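Local coordinates for protein glycosyltransferase (Streptomyces halstedii, PDB 3WAD) that is a bacterial glycosyltransferase of the GT-B fold, built from two domains that each carry a parallel beta sheet flanked by helices, at residues 244-257 with 276-288. Numbering follows the deposited sequence.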
loop_
_atom_site.group_PDB
_atom_site.type_symbol
_atom_site.label_atom_id
_atom_site.label_comp_id
_atom_site.label_asym_id
_atom_site.label_seq_id
_atom_site.Cartn_x
_atom_site.Cartn_y
_atom_site.Cartn_z
ATOM N N SER B 244 -23.356 -14.333 -15.054
ATOM C CA SER B 244 -24.344 -15.065 -15.825
ATOM C C SER B 244 -24.719 -16.466 -15.255
ATOM O O SER B 244 -25.921 -16.757 -15.046
ATOM C CB SER B 244 -23.840 -15.202 -17.260
ATOM O OG SER B 244 -24.869 -15.698 -18.086
ATOM N N ARG B 245 -23.698 -17.316 -15.036
ATOM C CA ARG B 245 -23.821 -18.687 -14.443
ATOM C C ARG B 245 -22.423 -19.134 -13.943
ATOM O O ARG B 245 -21.474 -18.405 -14.124
ATOM C CB ARG B 245 -24.332 -19.658 -15.497
ATOM C CG ARG B 245 -23.505 -19.603 -16.754
ATOM C CD ARG B 245 -23.094 -20.976 -17.182
ATOM N NE ARG B 245 -22.403 -20.829 -18.443
ATOM C CZ ARG B 245 -22.188 -21.799 -19.321
ATOM N NH1 ARG B 245 -22.581 -23.041 -19.097
ATOM N NH2 ARG B 245 -21.569 -21.508 -20.444
ATOM N N PRO B 246 -22.283 -20.335 -13.354
ATOM C CA PRO B 246 -20.994 -20.687 -12.700
ATOM C C PRO B 246 -19.733 -20.304 -13.495
ATOM O O PRO B 246 -19.745 -20.318 -14.715
ATOM C CB PRO B 246 -21.094 -22.208 -12.529
ATOM C CG PRO B 246 -22.582 -22.431 -12.377
ATOM C CD PRO B 246 -23.217 -21.477 -13.345
ATOM N N ARG B 247 -18.670 -19.920 -12.795
ATOM C CA ARG B 247 -17.436 -19.470 -13.453
ATOM C C ARG B 247 -16.345 -20.389 -12.973
ATOM O O ARG B 247 -16.419 -20.889 -11.849
ATOM C CB ARG B 247 -17.082 -18.087 -12.982
ATOM C CG ARG B 247 -16.783 -17.129 -14.029
ATOM C CD ARG B 247 -17.053 -15.740 -13.472
ATOM N NE ARG B 247 -17.886 -14.963 -14.395
ATOM C CZ ARG B 247 -18.244 -13.687 -14.249
ATOM N NH1 ARG B 247 -17.834 -12.961 -13.221
ATOM N NH2 ARG B 247 -18.998 -13.140 -15.173
ATOM N N VAL B 248 -15.337 -20.594 -13.812
ATOM C CA VAL B 248 -14.156 -21.336 -13.411
ATOM C C VAL B 248 -12.969 -20.527 -13.886
ATOM O O VAL B 248 -13.020 -19.915 -14.948
ATOM C CB VAL B 248 -14.111 -22.760 -14.021
ATOM C CG1 VAL B 248 -12.728 -23.399 -13.873
ATOM C CG2 VAL B 248 -15.190 -23.650 -13.339
ATOM N N CYS B 249 -11.904 -20.533 -13.079
ATOM C CA CYS B 249 -10.780 -19.740 -13.326
ATOM C C CYS B 249 -9.695 -20.724 -13.666
ATOM O O CYS B 249 -9.415 -21.640 -12.918
ATOM C CB CYS B 249 -10.463 -18.908 -12.071
ATOM S SG CYS B 249 -8.855 -18.153 -12.278
ATOM N N LEU B 250 -9.106 -20.544 -14.834
ATOM C CA LEU B 250 -8.023 -21.365 -15.354
ATOM C C LEU B 250 -6.735 -20.559 -15.528
ATOM O O LEU B 250 -6.657 -19.686 -16.380
ATOM C CB LEU B 250 -8.447 -21.953 -16.713
ATOM C CG LEU B 250 -7.425 -22.771 -17.460
ATOM C CD1 LEU B 250 -7.097 -24.088 -16.667
ATOM C CD2 LEU B 250 -7.866 -22.997 -18.952
ATOM N N THR B 251 -5.726 -20.873 -14.717
ATOM C CA THR B 251 -4.413 -20.231 -14.717
ATOM C C THR B 251 -3.376 -21.340 -14.697
ATOM O O THR B 251 -2.717 -21.537 -13.685
ATOM C CB THR B 251 -4.157 -19.310 -13.438
ATOM O OG1 THR B 251 -4.466 -20.032 -12.258
ATOM C CG2 THR B 251 -5.003 -18.130 -13.412
ATOM N N LEU B 252 -3.314 -22.100 -15.795
ATOM C CA LEU B 252 -2.411 -23.244 -16.001
ATOM C C LEU B 252 -1.603 -23.068 -17.314
ATOM O O LEU B 252 -0.894 -23.977 -17.776
ATOM C CB LEU B 252 -3.205 -24.568 -16.030
ATOM C CG LEU B 252 -3.030 -25.603 -14.924
ATOM C CD1 LEU B 252 -3.273 -26.926 -15.568
ATOM C CD2 LEU B 252 -1.637 -25.596 -14.301
ATOM N N GLY B 253 -1.735 -21.877 -17.900
ATOM C CA GLY B 253 -0.936 -21.403 -19.022
ATOM C C GLY B 253 0.500 -21.863 -19.027
ATOM O O GLY B 253 0.937 -22.487 -20.007
ATOM N N LEU B 254 1.244 -21.582 -17.952
ATOM C CA LEU B 254 2.666 -21.919 -17.956
ATOM C C LEU B 254 2.897 -23.433 -18.102
ATOM O O LEU B 254 3.615 -23.871 -19.025
ATOM C CB LEU B 254 3.410 -21.349 -16.742
ATOM C CG LEU B 254 4.754 -20.647 -17.057
ATOM C CD1 LEU B 254 5.462 -20.266 -15.767
ATOM C CD2 LEU B 254 5.734 -21.420 -18.017
ATOM N N THR B 255 2.277 -24.217 -17.218
ATOM C CA THR B 255 2.414 -25.691 -17.235
ATOM C C THR B 255 1.986 -26.326 -18.574
ATOM O O THR B 255 2.547 -27.348 -19.019
ATOM C CB THR B 255 1.620 -26.342 -16.069
ATOM O OG1 THR B 255 1.818 -25.579 -14.872
ATOM C CG2 THR B 255 2.068 -27.795 -15.826
ATOM N N LEU B 256 0.995 -25.705 -19.213
ATOM C CA LEU B 256 0.348 -26.307 -20.380
ATOM C C LEU B 256 1.203 -26.297 -21.623
ATOM O O LEU B 256 1.283 -27.305 -22.329
ATOM C CB LEU B 256 -1.043 -25.707 -20.645
ATOM C CG LEU B 256 -2.209 -26.711 -20.576
ATOM C CD1 LEU B 256 -1.917 -27.972 -19.748
ATOM C CD2 LEU B 256 -3.503 -26.051 -20.137
ATOM N N ARG B 257 1.871 -25.183 -21.889
ATOM C CA ARG B 257 2.767 -25.164 -23.036
ATOM C C ARG B 257 3.792 -26.345 -22.990
ATOM O O ARG B 257 4.156 -26.894 -24.041
ATOM C CB ARG B 257 3.399 -23.766 -23.249
ATOM C CG ARG B 257 4.396 -23.300 -22.153
ATOM C CD ARG B 257 4.757 -21.786 -22.241
ATOM N NE ARG B 257 4.973 -21.303 -23.617
ATOM C CZ ARG B 257 6.149 -21.267 -24.252
ATOM N NH1 ARG B 257 7.264 -21.687 -23.664
ATOM N NH2 ARG B 257 6.206 -20.811 -25.494
ATOM N N ILE B 276 -17.639 -28.172 -19.951
ATOM C CA ILE B 276 -18.155 -28.266 -18.607
ATOM C C ILE B 276 -19.300 -27.277 -18.460
ATOM O O ILE B 276 -19.458 -26.364 -19.241
ATOM C CB ILE B 276 -17.020 -27.875 -17.566
ATOM C CG1 ILE B 276 -16.625 -26.387 -17.722
ATOM C CG2 ILE B 276 -15.788 -28.802 -17.736
ATOM C CD1 ILE B 276 -16.438 -25.670 -16.439
ATOM N N ASP B 277 -20.102 -27.421 -17.442
ATOM C CA ASP B 277 -21.251 -26.538 -17.353
ATOM C C ASP B 277 -20.941 -25.244 -16.596
ATOM O O ASP B 277 -21.447 -25.062 -15.482
ATOM C CB ASP B 277 -22.456 -27.271 -16.751
ATOM C CG ASP B 277 -23.794 -26.657 -17.187
ATOM O OD1 ASP B 277 -23.787 -25.701 -18.017
ATOM O OD2 ASP B 277 -24.840 -27.126 -16.679
ATOM N N ALA B 278 -20.135 -24.359 -17.216
ATOM C CA ALA B 278 -19.684 -23.079 -16.613
ATOM C C ALA B 278 -18.895 -22.243 -17.610
ATOM O O ALA B 278 -18.420 -22.787 -18.606
ATOM C CB ALA B 278 -18.846 -23.345 -15.364
ATOM N N ASP B 279 -18.773 -20.932 -17.373
ATOM C CA ASP B 279 -17.896 -20.087 -18.176
ATOM C C ASP B 279 -16.453 -20.134 -17.679
ATOM O O ASP B 279 -16.218 -20.114 -16.496
ATOM C CB ASP B 279 -18.347 -18.621 -18.136
ATOM C CG ASP B 279 -19.680 -18.408 -18.773
ATOM O OD1 ASP B 279 -20.107 -19.235 -19.627
ATOM O OD2 ASP B 279 -20.318 -17.402 -18.400
ATOM N N VAL B 280 -15.483 -20.181 -18.569
ATOM C CA VAL B 280 -14.087 -20.298 -18.130
ATOM C C VAL B 280 -13.417 -18.930 -18.312
ATOM O O VAL B 280 -13.600 -18.333 -19.352
ATOM C CB VAL B 280 -13.372 -21.477 -18.861
ATOM C CG1 VAL B 280 -11.876 -21.459 -18.664
ATOM C CG2 VAL B 280 -14.012 -22.813 -18.381
ATOM N N VAL B 281 -12.747 -18.400 -17.271
ATOM C CA VAL B 281 -11.834 -17.254 -17.456
ATOM C C VAL B 281 -10.424 -17.845 -17.455
ATOM O O VAL B 281 -10.020 -18.481 -16.480
ATOM C CB VAL B 281 -12.098 -16.139 -16.371
ATOM C CG1 VAL B 281 -11.171 -14.959 -16.572
ATOM C CG2 VAL B 281 -13.565 -15.687 -16.417
ATOM N N ALA B 282 -9.712 -17.749 -18.573
ATOM C CA ALA B 282 -8.386 -18.391 -18.714
ATOM C C ALA B 282 -7.317 -17.345 -18.952
ATOM O O ALA B 282 -7.497 -16.438 -19.734
ATOM C CB ALA B 282 -8.392 -19.367 -19.853
ATOM N N THR B 283 -6.202 -17.455 -18.251
ATOM C CA THR B 283 -5.083 -16.581 -18.484
ATOM C C THR B 283 -4.108 -17.242 -19.488
ATOM O O THR B 283 -3.634 -18.366 -19.291
ATOM C CB THR B 283 -4.412 -16.090 -17.158
ATOM O OG1 THR B 283 -3.844 -17.197 -16.457
ATOM C CG2 THR B 283 -5.446 -15.437 -16.236
ATOM N N PHE B 284 -3.850 -16.528 -20.584
ATOM C CA PHE B 284 -2.978 -16.989 -21.652
ATOM C C PHE B 284 -2.097 -15.862 -22.241
ATOM O O PHE B 284 -2.556 -14.748 -22.389
ATOM C CB PHE B 284 -3.841 -17.556 -22.802
ATOM C CG PHE B 284 -4.468 -18.879 -22.509
ATOM C CD1 PHE B 284 -3.718 -19.919 -22.006
ATOM C CD2 PHE B 284 -5.816 -19.088 -22.759
ATOM C CE1 PHE B 284 -4.317 -21.190 -21.755
ATOM C CE2 PHE B 284 -6.433 -20.358 -22.491
ATOM C CZ PHE B 284 -5.670 -21.390 -21.987
ATOM N N SER B 285 -0.856 -16.176 -22.606
ATOM C CA SER B 285 -0.027 -15.324 -23.491
ATOM C C SER B 285 -0.758 -14.852 -24.756
ATOM O O SER B 285 -1.857 -15.313 -25.074
ATOM C CB SER B 285 1.168 -16.129 -24.019
ATOM O OG SER B 285 1.699 -16.993 -23.037
ATOM N N ALA B 286 -0.110 -13.946 -25.491
ATOM C CA ALA B 286 -0.424 -13.707 -26.911
ATOM C C ALA B 286 0.065 -14.916 -27.741
ATOM O O ALA B 286 -0.583 -15.340 -28.709
ATOM C CB ALA B 286 0.240 -12.414 -27.389
ATOM N N GLU B 287 1.222 -15.443 -27.341
ATOM C CA GLU B 287 1.829 -16.654 -27.907
ATOM C C GLU B 287 0.892 -17.867 -27.858
ATOM O O GLU B 287 0.750 -18.599 -28.867
ATOM C CB GLU B 287 3.132 -17.021 -27.150
ATOM C CG GLU B 287 4.277 -15.993 -27.224
ATOM C CD GLU B 287 3.987 -14.695 -26.437
ATOM O OE1 GLU B 287 3.816 -13.620 -27.074
ATOM O OE2 GLU B 287 3.928 -14.746 -25.178
ATOM N N GLN B 288 0.275 -18.068 -26.680
ATOM C CA GLN B 288 -0.586 -19.223 -26.390
ATOM C C GLN B 288 -1.941 -19.096 -27.017
ATOM O O GLN B 288 -2.547 -20.079 -27.404
ATOM C CB GLN B 288 -0.778 -19.368 -24.897
ATOM C CG GLN B 288 0.467 -19.713 -24.185
ATOM C CD GLN B 288 0.259 -19.737 -22.705
ATOM O OE1 GLN B 288 -0.331 -18.825 -22.110
ATOM N NE2 GLN B 288 0.757 -20.784 -22.084
HETATM O O HOH W 1 -4.286 -20.591 -17.862
#
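With chi1 at 52°, Arg245 sets CG between its backbone N and carbonyl carbon, and a bend at chi2 then carries the guanidinium across to Asp277 and Asp279. Arg245 NH1 takes Asp277 OD1 at the edge of the guanidinium plane, a salt bridge of 3.1 Å. The second bridge runs from Arg245 NH2 to Asp279 OD1 (2.8 Å), an oxygen met nearly along its C-O axis, with a weak bond from NE to the same atom. Guanidinium and Asp279 carboxylate planes stand 87° apart and both nitrogens share OD1, so the pair is not a flat, two-oxygen one. One face of the guanidinium lies over the Ala278-Asp279 peptide, where Ala278 C is centred beneath it.

Beyond this network, 247-251 and 279-283 run as neighbouring parallel strands in the Rossmann-like sheet of one GT-B half, joined through helix 266-274 as a beta-alpha-beta crossover. Five backbone bonds link them, from Asp279 N to Pro246 O through to Thr283 N to Leu250 O; the straightest, Leu250 N to Val281 O, has an N-H...O angle of 177°. On the face bearing Val248 and Leu250, Val248 CG2 touches Ile276 CD1, and helix 369-381 packs on both residues. Leu250 CD2 reaches Ala282 CB at 3.8 Å and the Phe284 ring obliquely.

Where the strands end, a water donates to Leu250 O and Thr283 O and accepts from Leu252 N (2.7 Å). Farther on, Gln288 OE1 receives Ser285 N (2.7 Å) and, weakly, Ser285 OG, which favours the orientation that turns NE2 to Gly253 O in a weak bond. The five backbone bonds thus hold the strands in register; as the CA atoms separate, from 4.5 Å at Leu250 and Ala282 to 5.3 Å at Thr251 and Thr283, water and the Gln288 amide take over the linking.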